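Local coordinates for germination protein YpeB (Bacillus megaterium QM B1551, PDB 5BOI) that takes part in the germination of bacterial spores, its C-terminal part being built of PepSY domains and probably having an inhibitory role, at residues Ala107-Val121 with Ile130-Glu142. Numbering follows the deposited sequence.
Sequences AESAQYDNMGVFTFV and IYPDSVKMKMSLE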
ATOM      1  N   ALA A 107       7.001  -2.059  -0.819  1.00 24.09           N
ATOM      2  CA  ALA A 107       7.365  -2.383  -2.192  1.00 30.29           C
ATOM      3  C   ALA A 107       7.895  -1.183  -2.981  1.00 28.18           C
ATOM      4  O   ALA A 107       8.752  -1.349  -3.861  1.00 29.77           O
ATOM      5  CB  ALA A 107       6.169  -2.986  -2.921  1.00 30.07           C
ATOM      6  N   GLU A 108       7.383   0.017  -2.693  1.00 26.46           N
ATOM      7  CA  GLU A 108       7.781   1.202  -3.454  1.00 26.15           C
ATOM      8  C   GLU A 108       7.892   2.363  -2.508  1.00 28.77           C
ATOM      9  O   GLU A 108       7.127   2.436  -1.550  1.00 28.69           O
ATOM     10  CB  GLU A 108       6.770   1.580  -4.540  1.00 31.65           C
ATOM     11  CG  GLU A 108       6.411   0.493  -5.492  1.00 30.33           C
ATOM     12  CD  GLU A 108       7.468   0.282  -6.530  1.00 34.01           C
ATOM     13  OE1 GLU A 108       8.335   1.180  -6.722  1.00 34.66           O
ATOM     14  OE2 GLU A 108       7.415  -0.781  -7.149  1.00 35.42           O
ATOM     15  N   SER A 109       8.809   3.275  -2.809  1.00 30.85           N
ATOM     16  CA  SER A 109       8.929   4.511  -2.036  1.00 26.98           C
ATOM     17  C   SER A 109       9.462   5.606  -2.922  1.00 34.67           C
ATOM     18  O   SER A 109      10.318   5.367  -3.774  1.00 40.29           O
ATOM     19  CB  SER A 109       9.831   4.303  -0.817  1.00 37.84           C
ATOM     20  OG  SER A 109      11.169   4.094  -1.203  1.00 49.21           O
ATOM     21  N   ALA A 110       8.922   6.806  -2.759  1.00 31.62           N
ATOM     22  CA  ALA A 110       9.358   7.936  -3.552  1.00 26.07           C
ATOM     23  C   ALA A 110       9.076   9.197  -2.773  1.00 31.21           C
ATOM     24  O   ALA A 110       8.232   9.207  -1.872  1.00 28.80           O
ATOM     25  CB  ALA A 110       8.657   7.982  -4.886  1.00 27.40           C
ATOM     26  N   GLN A 111       9.818  10.242  -3.110  1.00 31.73           N
ATOM     27  CA  GLN A 111       9.587  11.547  -2.529  1.00 27.98           C
ATOM     28  C   GLN A 111       9.048  12.488  -3.613  1.00 33.36           C
ATOM     29  O   GLN A 111       9.633  12.603  -4.682  1.00 32.73           O
ATOM     30  CB  GLN A 111      10.871  12.098  -1.923  1.00 28.44           C
ATOM     31  CG  GLN A 111      10.752  13.564  -1.556  1.00 31.22           C
ATOM     32  CD  GLN A 111      11.899  14.044  -0.707  1.00 40.89           C
ATOM     33  OE1 GLN A 111      12.733  13.251  -0.265  1.00 43.87           O
ATOM     34  NE2 GLN A 111      11.949  15.353  -0.468  1.00 34.76           N
ATOM     35  N   TYR A 112       7.938  13.150  -3.305  1.00 29.48           N
ATOM     36  CA  TYR A 112       7.183  13.970  -4.244  1.00 35.01           C
ATOM     37  C   TYR A 112       6.569  15.175  -3.520  1.00 29.76           C
ATOM     38  O   TYR A 112       5.687  14.988  -2.684  1.00 27.14           O
ATOM     39  CB  TYR A 112       6.077  13.105  -4.874  1.00 39.50           C
ATOM     40  CG  TYR A 112       5.416  13.611  -6.138  1.00 39.00           C
ATOM     41  CD1 TYR A 112       5.893  13.225  -7.391  1.00 49.00           C
ATOM     42  CD2 TYR A 112       4.269  14.396  -6.092  1.00 33.89           C
ATOM     43  CE1 TYR A 112       5.280  13.653  -8.573  1.00 44.75           C
ATOM     44  CE2 TYR A 112       3.639  14.831  -7.274  1.00 49.84           C
ATOM     45  CZ  TYR A 112       4.151  14.448  -8.510  1.00 47.46           C
ATOM     46  OH  TYR A 112       3.543  14.870  -9.681  1.00 42.68           O
ATOM     47  N   ASP A 113       7.014  16.388  -3.834  1.00 27.30           N
ATOM     48  CA  ASP A 113       6.365  17.592  -3.295  1.00 27.09           C
ATOM     49  C   ASP A 113       6.289  17.579  -1.742  1.00 33.74           C
ATOM     50  O   ASP A 113       5.219  17.742  -1.151  1.00 29.24           O
ATOM     51  CB  ASP A 113       4.965  17.738  -3.911  1.00 36.67           C
ATOM     52  CG  ASP A 113       4.379  19.142  -3.728  1.00 50.46           C
ATOM     53  OD1 ASP A 113       5.126  20.055  -3.310  1.00 39.13           O
ATOM     54  OD2 ASP A 113       3.180  19.336  -4.031  1.00 50.00           O
ATOM     55  N   ASN A 114       7.438  17.367  -1.103  1.00 24.85           N
ATOM     56  CA  ASN A 114       7.537  17.278   0.371  1.00 28.27           C
ATOM     57  C   ASN A 114       6.660  16.189   1.006  1.00 28.69           C
ATOM     58  O   ASN A 114       6.320  16.257   2.191  1.00 26.75           O
ATOM     59  CB  ASN A 114       7.223  18.647   1.010  1.00 24.16           C
ATOM     60  CG  ASN A 114       8.298  19.657   0.730  1.00 28.86           C
ATOM     61  OD1 ASN A 114       9.426  19.283   0.408  1.00 31.43           O
ATOM     62  ND2 ASN A 114       7.975  20.947   0.873  1.00 28.94           N
ATOM     63  N   MET A 115       6.327  15.164   0.221  1.00 26.52           N
ATOM     64  CA  MET A 115       5.608  13.999   0.747  1.00 24.05           C
ATOM     65  C   MET A 115       6.381  12.729   0.463  1.00 29.39           C
ATOM     66  O   MET A 115       7.077  12.629  -0.566  1.00 27.39           O
ATOM     67  CB  MET A 115       4.219  13.867   0.113  1.00 28.75           C
ATOM     68  CG  MET A 115       3.330  15.092   0.178  1.00 38.12           C
ATOM     69  SD  MET A 115       1.780  14.710  -0.687  1.00 51.59           S
ATOM     70  CE  MET A 115       2.368  14.370  -2.348  1.00 63.08           C
ATOM     71  N   GLY A 116       6.246  11.760   1.364  1.00 26.91           N
ATOM     72  CA  GLY A 116       6.733  10.420   1.082  1.00 28.75           C
ATOM     73  C   GLY A 116       5.557   9.606   0.576  1.00 33.06           C
ATOM     74  O   GLY A 116       4.479   9.607   1.168  1.00 31.30           O
ATOM     75  N   VAL A 117       5.768   8.917  -0.535  1.00 27.24           N
ATOM     76  CA  VAL A 117       4.732   8.096  -1.142  1.00 24.79           C
ATOM     77  C   VAL A 117       5.216   6.653  -1.097  1.00 29.99           C
ATOM     78  O   VAL A 117       6.305   6.333  -1.597  1.00 27.12           O
ATOM     79  CB  VAL A 117       4.454   8.539  -2.601  1.00 30.65           C
ATOM     80  CG1 VAL A 117       3.357   7.695  -3.232  1.00 33.08           C
ATOM     81  CG2 VAL A 117       4.086  10.026  -2.620  1.00 38.86           C
ATOM     82  N   PHE A 118       4.401   5.795  -0.504  1.00 25.90           N
ATOM     83  CA  PHE A 118       4.792   4.412  -0.271  1.00 25.58           C
ATOM     84  C   PHE A 118       3.731   3.423  -0.725  1.00 28.39           C
ATOM     85  O   PHE A 118       2.534   3.695  -0.613  1.00 31.44           O
ATOM     86  CB  PHE A 118       5.054   4.193   1.217  1.00 26.43           C
ATOM     87  CG  PHE A 118       6.039   5.146   1.793  1.00 27.77           C
ATOM     88  CD1 PHE A 118       7.374   5.041   1.469  1.00 30.71           C
ATOM     89  CD2 PHE A 118       5.634   6.152   2.655  1.00 33.81           C
ATOM     90  CE1 PHE A 118       8.293   5.916   1.992  1.00 36.17           C
ATOM     91  CE2 PHE A 118       6.562   7.024   3.198  1.00 33.06           C
ATOM     92  CZ  PHE A 118       7.892   6.904   2.858  1.00 31.86           C
ATOM     93  N   THR A 119       4.175   2.276  -1.238  0.65 24.61           N
ATOM     94  CA  THR A 119       3.263   1.159  -1.492  0.65 22.77           C
ATOM     95  C   THR A 119       3.749  -0.051  -0.701  0.65 23.52           C
ATOM     96  O   THR A 119       4.941  -0.354  -0.701  0.65 26.24           O
ATOM     97  CB  THR A 119       3.176   0.795  -2.986  0.65 23.60           C
ATOM     98  OG1 THR A 119       2.775   1.952  -3.740  0.65 29.61           O
ATOM     99  CG2 THR A 119       2.174  -0.345  -3.190  0.65 23.43           C
ATOM    100  N   PHE A 120       2.826  -0.712  -0.000  1.00 21.42           N
ATOM    101  CA  PHE A 120       3.126  -1.910   0.766  1.00 24.28           C
ATOM    102  C   PHE A 120       2.324  -3.038   0.149  1.00 28.36           C
ATOM    103  O   PHE A 120       1.256  -2.774  -0.417  1.00 30.21           O
ATOM    104  CB  PHE A 120       2.715  -1.738   2.239  1.00 26.79           C
ATOM    105  CG  PHE A 120       3.547  -0.742   2.990  1.00 27.54           C
ATOM    106  CD1 PHE A 120       3.329   0.624   2.841  1.00 31.23           C
ATOM    107  CD2 PHE A 120       4.555  -1.165   3.835  1.00 32.48           C
ATOM    108  CE1 PHE A 120       4.094   1.554   3.535  1.00 35.67           C
ATOM    109  CE2 PHE A 120       5.328  -0.234   4.527  1.00 32.98           C
ATOM    110  CZ  PHE A 120       5.098   1.122   4.370  1.00 33.32           C
ATOM    111  N   VAL A 121       2.808  -4.284   0.234  1.00 25.55           N
ATOM    112  CA  VAL A 121       2.050  -5.408  -0.297  1.00 27.56           C
ATOM    113  C   VAL A 121       1.933  -6.546   0.716  1.00 30.73           C
ATOM    114  O   VAL A 121       2.764  -6.692   1.613  1.00 26.46           O
ATOM    115  CB  VAL A 121       2.671  -5.980  -1.585  1.00 23.44           C
ATOM    116  CG1 VAL A 121       2.681  -4.928  -2.695  1.00 28.55           C
ATOM    117  CG2 VAL A 121       4.101  -6.498  -1.326  1.00 23.16           C
ATOM    118  N   ILE A 130       2.415 -10.702  -2.359  1.00 22.86           N
ATOM    119  CA  ILE A 130       1.256 -10.658  -3.243  1.00 24.26           C
ATOM    120  C   ILE A 130       1.076  -9.212  -3.699  1.00 22.56           C
ATOM    121  O   ILE A 130       0.389  -8.416  -3.049  1.00 25.01           O
ATOM    122  CB  ILE A 130      -0.033 -11.138  -2.547  1.00 23.63           C
ATOM    123  CG1 ILE A 130       0.175 -12.462  -1.805  1.00 26.53           C
ATOM    124  CG2 ILE A 130      -1.181 -11.204  -3.524  1.00 28.24           C
ATOM    125  CD1 ILE A 130       0.552 -13.618  -2.692  1.00 31.81           C
ATOM    126  N   TYR A 131       1.725  -8.865  -4.798  1.00 23.23           N
ATOM    127  CA  TYR A 131       1.716  -7.476  -5.248  1.00 27.05           C
ATOM    128  C   TYR A 131       0.329  -6.875  -5.572  1.00 28.58           C
ATOM    129  O   TYR A 131       0.131  -5.687  -5.330  1.00 29.54           O
ATOM    130  CB  TYR A 131       2.680  -7.321  -6.435  1.00 28.87           C
ATOM    131  CG  TYR A 131       4.110  -7.190  -5.952  1.00 20.24           C
ATOM    132  CD1 TYR A 131       4.862  -8.315  -5.639  1.00 24.00           C
ATOM    133  CD2 TYR A 131       4.701  -5.948  -5.811  1.00 29.12           C
ATOM    134  CE1 TYR A 131       6.159  -8.196  -5.179  1.00 25.98           C
ATOM    135  CE2 TYR A 131       5.985  -5.814  -5.367  1.00 26.19           C
ATOM    136  CZ  TYR A 131       6.704  -6.914  -5.039  1.00 25.91           C
ATOM    137  OH  TYR A 131       7.987  -6.740  -4.585  1.00 30.62           O
ATOM    138  N   PRO A 132      -0.638  -7.674  -6.079  1.00 28.82           N
ATOM    139  CA  PRO A 132      -1.989  -7.114  -6.279  1.00 31.92           C
ATOM    140  C   PRO A 132      -2.677  -6.629  -4.994  1.00 37.58           C
ATOM    141  O   PRO A 132      -3.519  -5.732  -5.048  1.00 34.69           O
ATOM    142  CB  PRO A 132      -2.767  -8.292  -6.872  1.00 38.41           C
ATOM    143  CG  PRO A 132      -1.721  -9.129  -7.550  1.00 37.97           C
ATOM    144  CD  PRO A 132      -0.519  -9.025  -6.671  1.00 30.72           C
ATOM    145  N   ASP A 133      -2.320  -7.220  -3.862  1.00 31.28           N
ATOM    146  CA  ASP A 133      -2.965  -6.928  -2.583  1.00 31.42           C
ATOM    147  C   ASP A 133      -2.198  -5.824  -1.848  1.00 31.70           C
ATOM    148  O   ASP A 133      -1.400  -6.091  -0.933  1.00 27.30           O
ATOM    149  CB  ASP A 133      -3.046  -8.201  -1.736  1.00 31.96           C
ATOM    150  CG  ASP A 133      -3.947  -9.264  -2.372  1.00 39.37           C
ATOM    151  OD1 ASP A 133      -4.301  -9.111  -3.563  1.00 40.13           O
ATOM    152  OD2 ASP A 133      -4.295 -10.250  -1.695  1.00 39.75           O
ATOM    153  N   SER A 134      -2.439  -4.587  -2.262  1.00 30.88           N
ATOM    154  CA  SER A 134      -1.562  -3.488  -1.867  1.00 29.38           C
ATOM    155  C   SER A 134      -2.244  -2.381  -1.058  1.00 32.44           C
ATOM    156  O   SER A 134      -3.457  -2.163  -1.124  1.00 29.57           O
ATOM    157  CB  SER A 134      -0.912  -2.873  -3.112  1.00 32.37           C
ATOM    158  OG  SER A 134      -1.869  -2.245  -3.956  1.00 35.84           O
ATOM    159  N   VAL A 135      -1.419  -1.683  -0.293  1.00 27.16           N
ATOM    160  CA  VAL A 135      -1.858  -0.544   0.503  1.00 25.87           C
ATOM    161  C   VAL A 135      -0.956   0.626   0.138  1.00 30.13           C
ATOM    162  O   VAL A 135       0.270   0.475   0.098  1.00 30.61           O
ATOM    163  CB  VAL A 135      -1.779  -0.835   1.981  1.00 26.44           C
ATOM    164  CG1 VAL A 135      -2.169   0.421   2.782  1.00 29.46           C
ATOM    165  CG2 VAL A 135      -2.687  -2.010   2.351  1.00 29.75           C
ATOM    166  N   LYS A 136      -1.556   1.785  -0.137  1.00 28.11           N
ATOM    167  CA  LYS A 136      -0.799   2.948  -0.572  1.00 28.58           C
ATOM    168  C   LYS A 136      -0.853   3.994   0.533  1.00 34.18           C
ATOM    169  O   LYS A 136      -1.900   4.181   1.149  1.00 36.24           O
ATOM    170  CB  LYS A 136      -1.367   3.527  -1.868  1.00 38.98           C
ATOM    171  CG  LYS A 136      -1.027   2.733  -3.119  1.00 57.31           C
ATOM    172  CD  LYS A 136      -2.015   3.000  -4.243  1.00 68.90           C
ATOM    173  CE  LYS A 136      -1.798   2.036  -5.400  1.00 79.60           C
ATOM    174  NZ  LYS A 136      -0.434   1.432  -5.357  1.00 83.47           N
ATOM    175  N   MET A 137       0.270   4.656   0.782  1.00 26.20           N
ATOM    176  CA  MET A 137       0.343   5.656   1.847  1.00 29.17           C
ATOM    177  C   MET A 137       1.088   6.878   1.380  1.00 30.01           C
ATOM    178  O   MET A 137       2.041   6.762   0.610  1.00 32.52           O
ATOM    179  CB  MET A 137       1.047   5.105   3.071  1.00 37.85           C
ATOM    180  CG  MET A 137       0.489   3.830   3.604  1.00 55.38           C
ATOM    181  SD  MET A 137       1.116   3.662   5.262  1.00 62.41           S
ATOM    182  CE  MET A 137       0.387   5.095   6.054  1.00 50.56           C
ATOM    183  N   LYS A 138       0.663   8.042   1.877  1.00 29.08           N
ATOM    184  CA  LYS A 138       1.350   9.293   1.629  1.00 29.51           C
ATOM    185  C   LYS A 138       1.562   9.951   2.992  1.00 31.24           C
ATOM    186  O   LYS A 138       0.632  10.044   3.800  1.00 31.97           O
ATOM    187  CB  LYS A 138       0.556  10.208   0.695  1.00 31.96           C
ATOM    188  CG  LYS A 138       0.364   9.626  -0.709  1.00 37.00           C
ATOM    189  CD  LYS A 138      -0.575  10.472  -1.546  1.00 44.69           C
ATOM    190  CE  LYS A 138      -0.858   9.783  -2.880  1.00 55.55           C
ATOM    191  NZ  LYS A 138      -1.863  10.507  -3.710  1.00 56.37           N
ATOM    192  N   MET A 139       2.803  10.353   3.249  0.63 27.72           N
ATOM    193  CA  MET A 139       3.190  10.919   4.536  0.63 29.92           C
ATOM    194  C   MET A 139       3.682  12.349   4.363  0.63 29.28           C
ATOM    195  O   MET A 139       4.338  12.659   3.382  0.63 29.78           O
ATOM    196  CB  MET A 139       4.300  10.089   5.189  0.63 28.20           C
ATOM    197  CG  MET A 139       4.094   8.586   5.183  0.63 23.60           C
ATOM    198  SD  MET A 139       2.708   8.079   6.193  0.63 30.12           S
ATOM    199  CE  MET A 139       3.356   8.383   7.830  0.63 35.97           C
ATOM    200  N   SER A 140       3.380  13.214   5.324  1.00 26.45           N
ATOM    201  CA  SER A 140       3.966  14.550   5.345  1.00 29.11           C
ATOM    202  C   SER A 140       5.423  14.454   5.756  1.00 29.85           C
ATOM    203  O   SER A 140       5.726  13.890   6.795  1.00 28.80           O
ATOM    204  CB  SER A 140       3.234  15.456   6.330  1.00 29.59           C
ATOM    205  OG  SER A 140       4.024  16.629   6.560  1.00 29.11           O
ATOM    206  N   LEU A 141       6.328  15.029   4.983  1.00 26.41           N
ATOM    207  CA  LEU A 141       7.715  15.105   5.441  1.00 28.14           C
ATOM    208  C   LEU A 141       7.980  16.269   6.409  1.00 31.53           C
ATOM    209  O   LEU A 141       9.120  16.450   6.843  1.00 30.39           O
ATOM    210  CB  LEU A 141       8.667  15.187   4.250  1.00 31.20           C
ATOM    211  CG  LEU A 141       8.617  13.963   3.311  1.00 30.02           C
ATOM    212  CD1 LEU A 141       9.638  14.122   2.211  1.00 27.18           C
ATOM    213  CD2 LEU A 141       8.826  12.645   4.058  1.00 31.27           C
ATOM    214  N   GLU A 142       6.947  17.044   6.753  1.00 27.67           N
ATOM    215  CA  GLU A 142       7.107  18.134   7.735  1.00 27.41           C
ATOM    216  C   GLU A 142       7.033  17.587   9.149  1.00 32.51           C
ATOM    217  O   GLU A 142       7.762  18.048  10.052  1.00 36.38           O
ATOM    218  CB  GLU A 142       6.036  19.229   7.541  1.00 31.24           C
ATOM    219  CG  GLU A 142       6.232  20.491   8.372  1.00 37.69           C
ATOM    220  CD  GLU A 142       5.392  21.666   7.859  1.00 48.03           C
ATOM    221  OE1 GLU A 142       4.662  22.283   8.659  1.00 54.92           O
ATOM    222  OE2 GLU A 142       5.459  21.969   6.646  1.00 41.75           O
TER
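Strands 115-121 and 134-140 run antiparallel through a PepSY-type sheet, with G116-M139, F118-M137 and F120-V135 as hydrogen-bonded pairs. Each pair closes two N-H...O bonds, among them F120 N to V135 O (2.8 Å, 172° at the hydrogen). Beyond the G116-M139 pair, L141 N reaches N114 O (3.1 Å), a carbonyl inside the type I' turn Y112-M115 of the hairpin; the L141 side chain lies against N114 O and the Q111 amide, its CD1 3.7 Å from Q111 CD, while Q111 NE2 is hydrogen-bonded to Q81 OE1.

F118, F120, V135, M137 and M139 share one face. CG of M139 lies in the plane of the F118 ring, 3.5 Å from CE2 at its edge, the two side chains crossing nearly at a right angle. With CG anti to its own carbonyl carbon (chi1 -54°) and the chain extended to SD (chi2 -163°), M137 makes an oblique Met-aromatic contact with F120, its SD 4.0 Å from CE1. The other face is more polar: T119 and K136 lie alongside each other, pointing the same way. At its far end CG1 of V121 packs 3.9 Å from CD2 of Y131, whose CE2 also meets CB of A107. There A107 and E108 both face T119 in a classic beta bulge, their N-H groups sharing T119 O.

Helix 85-98 packs on the aromatic face, with M89 against F118 and L96 against F120, while strand 146-150 borders strand 134-140 on its other edge. At the corner 131-133, D133 forms a salt bridge with R161. Y131 meets F216 edge-to-face, linking this sheet to strand 211-218 of the C-terminal PepSY region.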